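Local coordinates for protein transcriptional regulator, putative (Vibrio cholerae O1 biovar eltor str. N16961, PDB 3BJN) that probably binds DNA as an IclR-family negative regulator of allantoin and glyoxylate utilization operons, and is represented here by its C-terminal domain, at residues H10-V15 against C42-E47; S20-Q25 against I138-P143; Q62-G67 against E83-Y88; S69-L74 against Q99-K104; S122-P127 against H145-N150. One frame throughout, in Å; residues are numbered along the deposited sequence.

In the fold
From the N terminus, helix 12-26 runs out and strands 29-36 and 39-45 return, so that contact 1 closes the first loop. Contact 2 spans a far larger loop, bringing 20-25 of the same helix onto strand 133-143 near the C terminus; it crosses contact 1. Nested inside contact 2 are contacts 3 and 4, which cross each other and knit edge strand 61-63 and helices 67-76, 79-88 and 96-108 into a helical cluster. Contact 5 follows these in series and crosses contact 2, joining strand 121-130 to helix 144-163. Contacts 1, 2 and 5 fasten helices to one face of the antiparallel sheet, whereas helix 67-76 packs against the other.

Contact 1: H10-V15 against C42-E47; sequences HNLDAV and CVSQRE
With chi1 at -167°, Leu12 holds CG opposite its backbone N, and chi2 at 60° then swings CD1 out toward strand 39-45, where it meets Val43 and Ser44. One turn on, Val15 places CG1 in the corresponding position, chi1 170°, and that methyl comes to the same serine. Ser44 is therefore touched twice through its CB, 4.0 Å from Leu12 CD1 and 4.1 Å from Val15 CG1. A serine suits the place because it is small: two branched helix residues can settle on its CB without pushing the helix off the strand. Leu12 CD1 also lies against a true hydrocarbon partner, at 4.2 Å from Val43 CG1. Two consecutive strand residues can both turn to the helix because Val43 and Ser44 form a classic beta bulge opposite Tyr32. No hydrogen bond joins the two segments, so this is purely packing at van der Waals distance, made where the helix begins. Asn11 stands at the N-cap position, and its backbone O accepts the first-turn bond from Val15 N. Around this contact, strand 29-36 lies beside strand 39-45 and offers Tyr32 to Val15 and Val34 to Val43, while Glu16 and Leu19, farther along helix 12-26, continue the packing over Ser44.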
# COMPACT_ATOMS: atom_id res chain seq x y z
N HIS A 10 -13.00 10.18 6.62
CA HIS A 10 -13.79 11.26 6.01
C HIS A 10 -14.28 10.95 4.60
O HIS A 10 -15.42 11.25 4.26
CB HIS A 10 -13.02 12.60 6.05
N ASN A 11 -13.42 10.31 3.79
CA ASN A 11 -13.73 10.15 2.39
C ASN A 11 -13.93 8.70 1.96
O ASN A 11 -13.60 8.34 0.82
CB ASN A 11 -12.62 10.77 1.54
CG ASN A 11 -11.30 10.02 1.66
OD1 ASN A 11 -11.04 9.29 2.65
ND2 ASN A 11 -10.46 10.18 0.65
N LEU A 12 -14.49 7.88 2.85
CA LEU A 12 -14.74 6.46 2.53
C LEU A 12 -15.59 6.24 1.28
O LEU A 12 -15.32 5.32 0.50
CB LEU A 12 -15.36 5.74 3.73
CG LEU A 12 -15.42 4.22 3.74
CD1 LEU A 12 -14.02 3.56 3.64
CD2 LEU A 12 -16.14 3.79 5.02
N ASP A 13 -16.62 7.05 1.05
CA ASP A 13 -17.40 6.88 -0.19
C ASP A 13 -16.51 7.00 -1.43
O ASP A 13 -16.60 6.19 -2.37
CB ASP A 13 -18.54 7.91 -0.30
CG ASP A 13 -19.64 7.70 0.74
OD1 ASP A 13 -19.62 6.67 1.46
OD2 ASP A 13 -20.52 8.58 0.86
N ALA A 14 -15.62 8.00 -1.41
CA ALA A 14 -14.73 8.25 -2.55
C ALA A 14 -13.72 7.10 -2.68
O ALA A 14 -13.43 6.60 -3.80
CB ALA A 14 -14.00 9.59 -2.36
N VAL A 15 -13.20 6.68 -1.54
CA VAL A 15 -12.28 5.52 -1.51
C VAL A 15 -12.95 4.26 -2.09
O VAL A 15 -12.36 3.55 -2.92
CB VAL A 15 -11.78 5.23 -0.06
CG1 VAL A 15 -11.05 3.90 0.00
CG2 VAL A 15 -10.90 6.37 0.44
N CYS A 42 -5.81 -1.90 7.25
CA CYS A 42 -6.60 -2.02 6.03
C CYS A 42 -8.00 -1.44 6.28
O CYS A 42 -8.81 -2.04 6.99
CB CYS A 42 -6.66 -3.46 5.60
SG CYS A 42 -7.60 -3.64 4.07
N VAL A 43 -8.26 -0.25 5.74
CA VAL A 43 -9.51 0.45 6.03
C VAL A 43 -10.66 0.02 5.11
O VAL A 43 -11.83 -0.08 5.53
CB VAL A 43 -9.31 1.97 5.96
CG1 VAL A 43 -10.63 2.73 6.03
CG2 VAL A 43 -8.39 2.42 7.11
N SER A 44 -10.32 -0.26 3.86
CA SER A 44 -11.32 -0.68 2.89
C SER A 44 -10.67 -1.65 1.92
O SER A 44 -9.54 -1.44 1.51
CB SER A 44 -11.89 0.52 2.15
OG SER A 44 -12.95 0.12 1.26
N GLN A 45 -11.38 -2.73 1.59
CA GLN A 45 -10.81 -3.75 0.73
C GLN A 45 -11.87 -4.35 -0.18
O GLN A 45 -12.99 -4.61 0.28
CB GLN A 45 -10.23 -4.86 1.59
CG GLN A 45 -9.50 -5.95 0.83
CD GLN A 45 -9.02 -7.02 1.77
OE1 GLN A 45 -9.84 -7.67 2.43
NE2 GLN A 45 -7.72 -7.19 1.88
N ARG A 46 -11.51 -4.60 -1.43
CA ARG A 46 -12.45 -5.18 -2.39
C ARG A 46 -12.70 -6.69 -2.21
O ARG A 46 -13.79 -7.18 -2.48
CB ARG A 46 -12.04 -4.82 -3.83
CG ARG A 46 -12.14 -3.42 -4.12
CD ARG A 46 -13.51 -3.01 -4.08
NE ARG A 46 -14.31 -3.79 -5.01
CZ ARG A 46 -15.60 -3.57 -5.19
NH1 ARG A 46 -16.19 -2.61 -4.51
NH2 ARG A 46 -16.29 -4.30 -6.06
N GLU A 47 -11.72 -7.44 -1.76
CA GLU A 47 -11.95 -8.86 -1.76
C GLU A 47 -11.88 -9.49 -3.14
O GLU A 47 -12.44 -9.04 -4.15
CB GLU A 47 -13.28 -9.23 -1.07
CG GLU A 47 -14.52 -9.43 -1.98
CD GLU A 47 -15.45 -10.54 -1.48
OE1 GLU A 47 -16.49 -10.82 -2.13
OE2 GLU A 47 -15.15 -11.14 -0.41

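Contact 2: S20-Q25 against I138-P143; sequences SRLQKQ and ISVMAP
Leu22 is the residue through which helix 12-26 rests on strand 133-143, in the helix-on-sheet layer of the GAF-like fold to which the IclR C-terminal domain belongs. It buries the most surface here, followed by Val140 and Ile138, two strand residues spaced so that both point to the same face of the sheet. Leu22 sets CG opposite its backbone N (chi1 178°), and with chi2 at 52° its CD2 branch is delivered to both partners. Against Ile138 the two side chains run past each other in opposite senses, and CD2 presses on CG2 at 3.5 Å, closer than methyl groups usually come. Branched aliphatic residues suit this site: Ile138 and Val140 carry methyls on CB, close to the strand, and leucine supplies the longer arm needed to span from the helix. Between them lies Ser139, pointing to the other face of the sheet, where its OG, in the conformer given, lies near the hydroxyls of Ser69 and Ser125. On the helix side of the sheet Ala30 of strand 29-36 and His157 of helix 144-163 touch Leu22, and Val158 touches Val140. Val140 reaches Leu22 at a slant, its CG2 lying 4.0 Å from Leu22 CG and equally 4.0 Å from Leu22 CD2.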
# COMPACT_ATOMS: atom_id res chain seq x y z
N SER A 20 -13.43 0.12 -6.22
CA SER A 20 -14.32 -0.63 -7.12
C SER A 20 -13.81 -0.57 -8.57
O SER A 20 -13.65 -1.59 -9.26
CB SER A 20 -15.71 -0.04 -7.04
OG SER A 20 -16.58 -0.63 -7.99
N ARG A 21 -13.52 0.65 -9.04
CA ARG A 21 -13.00 0.81 -10.41
C ARG A 21 -11.67 0.07 -10.59
O ARG A 21 -11.44 -0.58 -11.61
CB ARG A 21 -12.83 2.30 -10.74
CG ARG A 21 -12.29 2.48 -12.15
CD ARG A 21 -12.32 3.95 -12.56
NE ARG A 21 -11.33 4.69 -11.78
CZ ARG A 21 -10.74 5.82 -12.16
NH1 ARG A 21 -11.04 6.36 -13.34
NH2 ARG A 21 -9.86 6.41 -11.36
N LEU A 22 -10.79 0.21 -9.60
CA LEU A 22 -9.45 -0.36 -9.69
C LEU A 22 -9.54 -1.87 -9.87
O LEU A 22 -8.84 -2.45 -10.72
CB LEU A 22 -8.68 -0.02 -8.43
CG LEU A 22 -7.29 -0.61 -8.35
CD1 LEU A 22 -6.40 -0.30 -9.59
CD2 LEU A 22 -6.68 0.01 -7.08
N GLN A 23 -10.41 -2.53 -9.09
CA GLN A 23 -10.58 -3.99 -9.30
C GLN A 23 -11.17 -4.33 -10.66
O GLN A 23 -10.77 -5.32 -11.27
CB GLN A 23 -11.44 -4.60 -8.20
CG GLN A 23 -11.79 -6.07 -8.45
CD GLN A 23 -12.50 -6.66 -7.23
OE1 GLN A 23 -13.54 -6.15 -6.80
NE2 GLN A 23 -11.97 -7.74 -6.70
N LYS A 24 -12.10 -3.51 -11.14
CA LYS A 24 -12.70 -3.77 -12.47
C LYS A 24 -11.71 -3.50 -13.64
O LYS A 24 -11.94 -4.01 -14.74
CB LYS A 24 -13.96 -2.93 -12.62
CG LYS A 24 -15.07 -3.43 -11.71
CD LYS A 24 -16.27 -2.56 -11.96
CE LYS A 24 -17.22 -2.62 -10.80
NZ LYS A 24 -18.43 -1.83 -11.21
N GLN A 25 -10.65 -2.71 -13.38
CA GLN A 25 -9.61 -2.40 -14.38
C GLN A 25 -8.51 -3.45 -14.41
O GLN A 25 -7.90 -3.70 -15.45
CB GLN A 25 -8.98 -1.05 -14.05
CG GLN A 25 -9.87 0.16 -14.37
CD GLN A 25 -9.26 1.43 -13.88
OE1 GLN A 25 -8.64 1.47 -12.82
NE2 GLN A 25 -9.41 2.49 -14.66
N ILE A 138 -3.03 3.37 -1.69
CA ILE A 138 -3.87 2.41 -2.44
C ILE A 138 -2.97 1.30 -2.88
O ILE A 138 -1.85 1.55 -3.33
CB ILE A 138 -4.50 3.08 -3.71
CG1 ILE A 138 -5.55 4.12 -3.30
CG2 ILE A 138 -5.05 1.98 -4.69
CD1 ILE A 138 -6.83 3.53 -2.71
N SER A 139 -3.44 0.06 -2.77
CA SER A 139 -2.62 -1.09 -3.07
C SER A 139 -3.41 -2.15 -3.84
O SER A 139 -4.61 -2.28 -3.62
CB SER A 139 -2.11 -1.70 -1.77
OG SER A 139 -1.40 -0.74 -0.99
N VAL A 140 -2.72 -2.85 -4.73
CA VAL A 140 -3.22 -4.10 -5.28
C VAL A 140 -2.35 -5.21 -4.73
O VAL A 140 -1.10 -5.08 -4.68
CB VAL A 140 -3.20 -4.09 -6.82
CG1 VAL A 140 -3.22 -5.54 -7.42
CG2 VAL A 140 -4.37 -3.22 -7.34
N MSE A 141 -3.00 -6.27 -4.27
CA MSE A 141 -2.35 -7.50 -3.76
C MSE A 141 -2.77 -8.60 -4.70
O MSE A 141 -3.98 -8.83 -4.88
CB MSE A 141 -2.84 -7.81 -2.34
CG MSE A 141 -2.43 -6.78 -1.31
SE MSE A 141 -3.77 -5.34 -1.25
CE MSE A 141 -4.52 -5.82 0.49
N ALA A 142 -1.81 -9.28 -5.33
CA ALA A 142 -2.13 -10.16 -6.43
C ALA A 142 -1.06 -11.26 -6.56
O ALA A 142 0.10 -11.03 -6.20
CB ALA A 142 -2.21 -9.35 -7.73
N PRO A 143 -1.45 -12.45 -7.05
CA PRO A 143 -0.49 -13.55 -7.19
C PRO A 143 0.64 -13.12 -8.13
O PRO A 143 0.38 -12.52 -9.18
CB PRO A 143 -1.32 -14.69 -7.83
CG PRO A 143 -2.55 -14.02 -8.37
CD PRO A 143 -2.80 -12.79 -7.54

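Contact 3: Q62-G67 against E83-Y88; sequences QPLLRG and EKILRY
A backbone carbonyl is shut in by a methyl group here: Leu64 O is covered by Ile85 CG2 at 3.5 Å and has no hydrogen-bonding partner in the model. The chain path is consistent with this: Leu64 is the centre of an inverse gamma turn, a tight kink that brings Pro63 O to 3.0 Å from Leu65 N and turns the Leu64 carbonyl out toward the helix. The side chain of Leu64 is also unusual, since its chi1 of -146° departs well from a staggered position. Its CD2 nevertheless reaches Ile85 CD1 at 3.9 Å, while Leu64 CB lies 4.2 Å from Ile85 CG2, so both branches of the isoleucine are used. In the IclR C-terminal domain, a GAF-like fold, this turn carries the chain from edge strand 61-63 into helix 67-76, and helix 79-88 packs against it. The second leucine of the turn makes a more ordinary contact: with CG opposite the backbone N, chi1 174°, Leu65 directs CD1 to Leu86 CD2 at 4.1 Å, the two side chains meeting at a slant. Leucines suit these positions because their forked ends can bridge from an irregular loop to a regular helix. Trp98 of helix 96-108 touches both Leu65 and Leu86, and Leu74 of helix 67-76 touches both Ile85 and Leu86. On the outer side, Leu65 CG rests over one face of the Arg66 guanidinium, 3.8 Å above its plane and displaced toward the rim.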
# COMPACT_ATOMS: atom_id res chain seq x y z
N GLN A 62 -1.24 -4.78 9.94
CA GLN A 62 0.03 -5.50 9.81
C GLN A 62 1.15 -4.56 10.24
O GLN A 62 1.02 -3.36 10.06
CB GLN A 62 0.26 -5.86 8.33
CG GLN A 62 -0.62 -7.00 7.80
CD GLN A 62 -0.17 -8.38 8.30
OE1 GLN A 62 1.01 -8.74 8.19
NE2 GLN A 62 -1.10 -9.14 8.85
N PRO A 63 2.29 -5.09 10.69
CA PRO A 63 3.38 -4.17 10.99
C PRO A 63 3.79 -3.33 9.77
O PRO A 63 3.80 -3.82 8.63
CB PRO A 63 4.54 -5.11 11.40
CG PRO A 63 3.86 -6.37 11.84
CD PRO A 63 2.65 -6.50 10.96
N LEU A 64 4.11 -2.06 10.02
CA LEU A 64 4.54 -1.12 9.01
C LEU A 64 6.02 -1.34 8.76
O LEU A 64 6.89 -0.66 9.36
CB LEU A 64 4.22 0.30 9.50
CG LEU A 64 3.80 1.44 8.59
CD1 LEU A 64 2.94 1.05 7.47
CD2 LEU A 64 3.20 2.60 9.45
N LEU A 65 6.32 -2.32 7.91
CA LEU A 65 7.71 -2.78 7.75
C LEU A 65 7.92 -3.48 6.43
O LEU A 65 8.83 -3.10 5.68
CB LEU A 65 8.10 -3.71 8.91
CG LEU A 65 9.47 -4.43 8.89
CD1 LEU A 65 10.55 -3.37 9.04
CD2 LEU A 65 9.57 -5.46 10.00
N ARG A 66 7.12 -4.51 6.16
CA ARG A 66 7.24 -5.30 4.93
C ARG A 66 6.14 -4.95 3.93
O ARG A 66 5.05 -4.53 4.31
CB ARG A 66 7.17 -6.80 5.24
CG ARG A 66 8.22 -7.31 6.24
CD ARG A 66 9.63 -6.97 5.82
NE ARG A 66 10.62 -7.43 6.81
CZ ARG A 66 11.87 -6.98 6.91
NH1 ARG A 66 12.33 -6.05 6.08
NH2 ARG A 66 12.67 -7.48 7.85
N GLY A 67 6.46 -5.14 2.65
CA GLY A 67 5.45 -5.02 1.59
C GLY A 67 5.39 -3.62 0.99
O GLY A 67 5.74 -2.64 1.65
N GLU A 83 11.71 6.99 10.96
CA GLU A 83 12.83 6.50 11.77
C GLU A 83 12.38 5.81 13.05
O GLU A 83 12.89 4.73 13.40
CB GLU A 83 13.83 7.64 12.06
CG GLU A 83 14.49 8.15 10.77
CD GLU A 83 15.16 9.50 10.96
OE1 GLU A 83 15.18 10.04 12.09
OE2 GLU A 83 15.68 10.03 9.96
N LYS A 84 11.40 6.40 13.74
CA LYS A 84 10.86 5.82 14.98
C LYS A 84 10.27 4.44 14.74
O LYS A 84 10.43 3.51 15.55
CB LYS A 84 9.75 6.73 15.56
CG LYS A 84 10.24 7.99 16.24
CD LYS A 84 9.04 8.73 16.79
CE LYS A 84 9.48 9.98 17.52
NZ LYS A 84 8.29 10.82 17.81
N ILE A 85 9.58 4.30 13.61
CA ILE A 85 8.93 3.06 13.30
C ILE A 85 9.98 1.99 12.98
O ILE A 85 9.96 0.91 13.52
CB ILE A 85 7.93 3.23 12.12
CG1 ILE A 85 6.76 4.10 12.59
CG2 ILE A 85 7.42 1.88 11.66
CD1 ILE A 85 5.87 4.61 11.44
N LEU A 86 10.94 2.32 12.11
CA LEU A 86 11.94 1.33 11.70
C LEU A 86 12.77 0.92 12.93
O LEU A 86 13.10 -0.27 13.08
CB LEU A 86 12.84 1.88 10.60
CG LEU A 86 12.17 1.91 9.21
CD1 LEU A 86 13.21 2.34 8.19
CD2 LEU A 86 11.60 0.57 8.83
N ARG A 87 13.11 1.89 13.79
CA ARG A 87 13.90 1.55 15.00
C ARG A 87 13.13 0.62 15.95
O ARG A 87 13.70 -0.28 16.61
CB ARG A 87 14.41 2.80 15.73
CG ARG A 87 15.44 3.57 14.89
CD ARG A 87 16.36 4.47 15.68
NE ARG A 87 17.49 4.87 14.83
CZ ARG A 87 17.59 6.04 14.19
NH1 ARG A 87 16.63 6.96 14.30
NH2 ARG A 87 18.66 6.28 13.43
N TYR A 88 11.83 0.83 16.07
CA TYR A 88 11.03 -0.08 16.87
C TYR A 88 11.14 -1.52 16.36
O TYR A 88 11.26 -2.44 17.14
CB TYR A 88 9.57 0.34 16.83
CG TYR A 88 8.64 -0.65 17.47
CD1 TYR A 88 8.71 -0.90 18.85
CD2 TYR A 88 7.69 -1.33 16.72
CE1 TYR A 88 7.82 -1.80 19.47
CE2 TYR A 88 6.80 -2.25 17.32
CZ TYR A 88 6.88 -2.46 18.70
OH TYR A 88 5.99 -3.37 19.28

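Contact 4: S69-L74 against Q99-K104; sequences SSKVML and QSEFEK
Two contrasting conformations bring Lys71 and Glu101 together. Lys71 leaves the helix with CG opposite the carbonyl carbon (chi1 -70°) and runs extended from there, whereas Glu101 bends back at chi2 (63°), so the two chains cross at about a right angle. At the crossing the aliphatic Lys71 CD lies against both the methylene CG (4.0 Å) and the carboxylate OE2 (3.8 Å) of Glu101. Lys71 NZ stands 4.3 Å from Glu101 OE2, beyond a salt bridge, and is paired with Glu116 OE2. Two carboxylates beside one amine would probably favour its protonated state, although Lys71 was modelled in two conformers and its polar end is correspondingly less certain. Helices 67-76 and 96-108 cross almost perpendicularly, at -84°, their axes 9.7 Å apart at closest approach. Both belong to the helical cluster on the side of the GAF-like sheet away from helix 12-26, and so steep a crossing limits the interface to a few residues. Phe102 fills the second half of it. Its CG, set beside its own backbone N, sends the ring toward the other helix, so that CE1 and CZ come to Leu74 CB at 3.7 Å and 3.8 Å. One ring face lies over Leu74 C, offset toward the rim. A flat, wide side chain suits this place, since it can lie against main chain as well as CB. Cys82 of helix 79-88 touches both Leu74 and Phe102, and Lys71 O approaches Phe102 CE1 obliquely at 4.0 Å.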
# COMPACT_ATOMS: atom_id res chain seq x y z
N SER A 69 2.91 -1.56 0.44
CA SER A 69 2.08 -0.56 1.12
C SER A 69 2.87 0.09 2.26
O SER A 69 2.88 1.32 2.40
CB SER A 69 0.84 -1.23 1.74
OG SER A 69 0.04 -1.85 0.76
N SER A 70 3.52 -0.75 3.07
CA SER A 70 4.36 -0.25 4.19
C SER A 70 5.48 0.64 3.65
O SER A 70 5.73 1.73 4.19
CB SER A 70 4.99 -1.39 4.99
OG SER A 70 3.99 -2.12 5.65
N LYS A 71 6.13 0.21 2.58
CA LYS A 71 7.29 0.94 2.06
C LYS A 71 6.92 2.29 1.42
O LYS A 71 7.69 3.24 1.50
CB LYS A 71 8.08 0.07 1.09
CG LYS A 71 8.81 -1.08 1.74
CD LYS A 71 9.62 -1.78 0.66
CE LYS A 71 9.94 -3.20 1.02
NZ LYS A 71 10.40 -3.89 -0.22
N VAL A 72 5.75 2.36 0.77
CA VAL A 72 5.24 3.64 0.26
C VAL A 72 4.94 4.62 1.40
O VAL A 72 5.33 5.80 1.33
CB VAL A 72 3.95 3.40 -0.55
CG1 VAL A 72 3.13 4.69 -0.65
CG2 VAL A 72 4.33 2.89 -1.87
N MSE A 73 4.32 4.12 2.46
CA MSE A 73 3.94 4.99 3.56
C MSE A 73 5.19 5.46 4.30
O MSE A 73 5.32 6.65 4.60
CB MSE A 73 2.93 4.30 4.47
CG MSE A 73 1.59 4.14 3.72
SE MSE A 73 0.15 3.44 4.80
CE MSE A 73 0.98 1.96 5.49
N LEU A 74 6.13 4.54 4.53
CA LEU A 74 7.42 4.90 5.16
C LEU A 74 8.19 5.93 4.32
O LEU A 74 8.80 6.87 4.87
CB LEU A 74 8.28 3.67 5.41
CG LEU A 74 7.75 2.75 6.52
CD1 LEU A 74 8.47 1.38 6.40
CD2 LEU A 74 7.96 3.40 7.91
N GLN A 99 17.51 3.61 2.66
CA GLN A 99 17.53 4.93 2.03
C GLN A 99 17.42 4.85 0.51
O GLN A 99 16.67 5.62 -0.09
CB GLN A 99 18.77 5.73 2.47
CG GLN A 99 18.66 6.22 3.94
CD GLN A 99 17.33 6.91 4.21
OE1 GLN A 99 16.87 7.72 3.40
NE2 GLN A 99 16.68 6.57 5.32
N SER A 100 18.11 3.89 -0.10
CA SER A 100 18.01 3.68 -1.55
C SER A 100 16.59 3.29 -1.97
O SER A 100 16.14 3.74 -3.03
CB SER A 100 19.04 2.66 -2.06
OG SER A 100 18.74 1.36 -1.55
N GLU A 101 15.91 2.47 -1.16
CA GLU A 101 14.54 2.05 -1.48
C GLU A 101 13.61 3.26 -1.43
O GLU A 101 12.80 3.45 -2.33
CB GLU A 101 14.03 0.91 -0.56
CG GLU A 101 12.57 0.42 -0.82
CD GLU A 101 12.29 -0.23 -2.21
OE1 GLU A 101 13.23 -0.64 -2.92
OE2 GLU A 101 11.09 -0.35 -2.59
N PHE A 102 13.74 4.08 -0.38
CA PHE A 102 12.86 5.24 -0.25
C PHE A 102 13.06 6.25 -1.38
O PHE A 102 12.09 6.79 -1.90
CB PHE A 102 12.99 5.94 1.09
CG PHE A 102 12.64 5.07 2.27
CD1 PHE A 102 11.63 4.11 2.18
CD2 PHE A 102 13.29 5.26 3.48
CE1 PHE A 102 11.29 3.31 3.29
CE2 PHE A 102 12.96 4.48 4.58
CZ PHE A 102 11.96 3.51 4.49
N GLU A 103 14.32 6.48 -1.75
CA GLU A 103 14.62 7.39 -2.87
C GLU A 103 14.03 6.86 -4.18
O GLU A 103 13.43 7.61 -4.96
CB GLU A 103 16.12 7.63 -3.02
CG GLU A 103 16.72 8.50 -1.90
CD GLU A 103 18.22 8.31 -1.76
OE1 GLU A 103 18.86 7.80 -2.69
OE2 GLU A 103 18.77 8.67 -0.69
N LYS A 104 14.19 5.56 -4.42
CA LYS A 104 13.61 4.92 -5.60
C LYS A 104 12.09 5.08 -5.63
O LYS A 104 11.50 5.44 -6.64
CB LYS A 104 13.98 3.44 -5.62
CG LYS A 104 13.42 2.66 -6.80
CD LYS A 104 13.44 1.16 -6.51
CE LYS A 104 13.19 0.36 -7.79
NZ LYS A 104 13.46 -1.10 -7.64

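Contact 5: S122-P127 against H145-N150; sequences SGISAP and HRVESN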
# COMPACT_ATOMS: atom_id res chain seq x y z
N SER A 122 2.29 -10.66 -4.57
CA SER A 122 3.02 -9.40 -4.78
C SER A 122 2.15 -8.22 -4.36
O SER A 122 0.91 -8.37 -4.25
CB SER A 122 3.42 -9.28 -6.25
OG SER A 122 4.34 -10.30 -6.61
N GLY A 123 2.77 -7.08 -4.08
CA GLY A 123 2.05 -5.85 -3.81
C GLY A 123 2.52 -4.72 -4.70
O GLY A 123 3.71 -4.62 -5.01
N ILE A 124 1.58 -3.87 -5.12
CA ILE A 124 1.91 -2.64 -5.87
C ILE A 124 1.11 -1.52 -5.22
O ILE A 124 -0.10 -1.63 -5.05
CB ILE A 124 1.58 -2.76 -7.40
CG1 ILE A 124 2.52 -3.80 -8.01
CG2 ILE A 124 1.77 -1.40 -8.07
CD1 ILE A 124 2.21 -4.27 -9.47
N SER A 125 1.79 -0.45 -4.80
CA SER A 125 1.11 0.56 -3.97
C SER A 125 1.56 1.97 -4.29
O SER A 125 2.71 2.19 -4.69
CB SER A 125 1.31 0.28 -2.48
OG SER A 125 1.09 -1.08 -2.18
N ALA A 126 0.64 2.91 -4.13
CA ALA A 126 0.95 4.33 -4.34
C ALA A 126 0.37 5.16 -3.20
O ALA A 126 -0.64 4.79 -2.64
CB ALA A 126 0.42 4.80 -5.70
N PRO A 127 1.02 6.28 -2.85
CA PRO A 127 0.59 7.06 -1.68
C PRO A 127 -0.64 7.91 -1.99
O PRO A 127 -0.81 8.39 -3.12
CB PRO A 127 1.78 7.99 -1.42
CG PRO A 127 2.37 8.22 -2.81
CD PRO A 127 2.19 6.92 -3.53
N HIS A 145 1.97 -14.83 -10.18
CA HIS A 145 1.68 -15.47 -11.49
C HIS A 145 0.99 -14.46 -12.43
O HIS A 145 1.29 -14.41 -13.65
CB HIS A 145 0.77 -16.70 -11.30
CG HIS A 145 0.44 -17.38 -12.58
ND1 HIS A 145 1.35 -18.15 -13.27
CD2 HIS A 145 -0.69 -17.37 -13.32
CE1 HIS A 145 0.78 -18.60 -14.38
NE2 HIS A 145 -0.45 -18.12 -14.44
N ARG A 146 0.09 -13.66 -11.87
CA ARG A 146 -0.63 -12.66 -12.66
C ARG A 146 0.08 -11.32 -12.76
O ARG A 146 -0.04 -10.63 -13.78
CB ARG A 146 -2.07 -12.47 -12.15
CG ARG A 146 -2.88 -13.73 -12.33
CD ARG A 146 -4.37 -13.48 -12.32
NE ARG A 146 -4.85 -12.90 -11.07
CZ ARG A 146 -5.36 -13.61 -10.07
NH1 ARG A 146 -5.79 -12.97 -8.98
NH2 ARG A 146 -5.41 -14.94 -10.13
N VAL A 147 0.79 -10.93 -11.70
CA VAL A 147 1.51 -9.66 -11.73
C VAL A 147 2.60 -9.68 -12.79
O VAL A 147 2.82 -8.67 -13.46
CB VAL A 147 2.09 -9.29 -10.34
CG1 VAL A 147 2.95 -8.02 -10.44
CG2 VAL A 147 0.94 -9.09 -9.34
N GLU A 148 3.24 -10.84 -12.97
CA GLU A 148 4.28 -11.00 -13.99
C GLU A 148 3.79 -10.70 -15.41
O GLU A 148 4.58 -10.31 -16.27
CB GLU A 148 4.88 -12.40 -13.91
CG GLU A 148 5.78 -12.52 -12.71
CD GLU A 148 6.27 -13.94 -12.46
OE1 GLU A 148 6.05 -14.84 -13.32
OE2 GLU A 148 6.88 -14.14 -11.39
N SER A 149 2.50 -10.85 -15.65
CA SER A 149 1.94 -10.63 -16.97
C SER A 149 1.28 -9.25 -17.08
O SER A 149 0.84 -8.84 -18.18
CB SER A 149 0.87 -11.69 -17.26
OG SER A 149 1.47 -12.98 -17.41
N ASN A 150 1.16 -8.56 -15.95
CA ASN A 150 0.32 -7.33 -15.90
C ASN A 150 0.94 -6.20 -15.09
O ASN A 150 0.23 -5.32 -14.58
CB ASN A 150 -1.07 -7.65 -15.33
CG ASN A 150 -1.86 -8.55 -16.23
OD1 ASN A 150 -2.43 -8.09 -17.21
ND2 ASN A 150 -1.88 -9.85 -15.92
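Val147 fits its two methyls to two residues of strand 121-130, joining helix 144-163 to the antiparallel sheet of this GAF-like domain. The packed part is Val147 with both Ile124 and Ser122. Ile124 and Val147 reach toward each other tip to tip, CD1 of the isoleucine 3.9 Å from CG1 of the valine. The valine's chi1 of 175° puts CG1 opposite its backbone N and leaves CG2 for the other neighbour, lying 4.0 Å from Ser122 CB. Ser122 and Ile124 both point to the helix, with Gly123 between them. Each type suits its place: where strand and helix draw near, a small serine leaves space for Val147, whereas farther along the long isoleucine has a wider gap to span. Ala142 of strand 133-143 and Ile154 of the same helix extend the apolar layer. In contrast, His145, Glu148 and Ser149 of the helix are exposed to solvent and touch nothing of the strand. Flanking the packed part, Arg146 NH1 forms a salt bridge with Glu28. Arg146 O takes two donors, Ser149 N and Asn150 ND2; the hydrogen bond from Asn150 ND2 to Arg146 O is 2.9 Å long and nearly straight, 164° at the hydrogen.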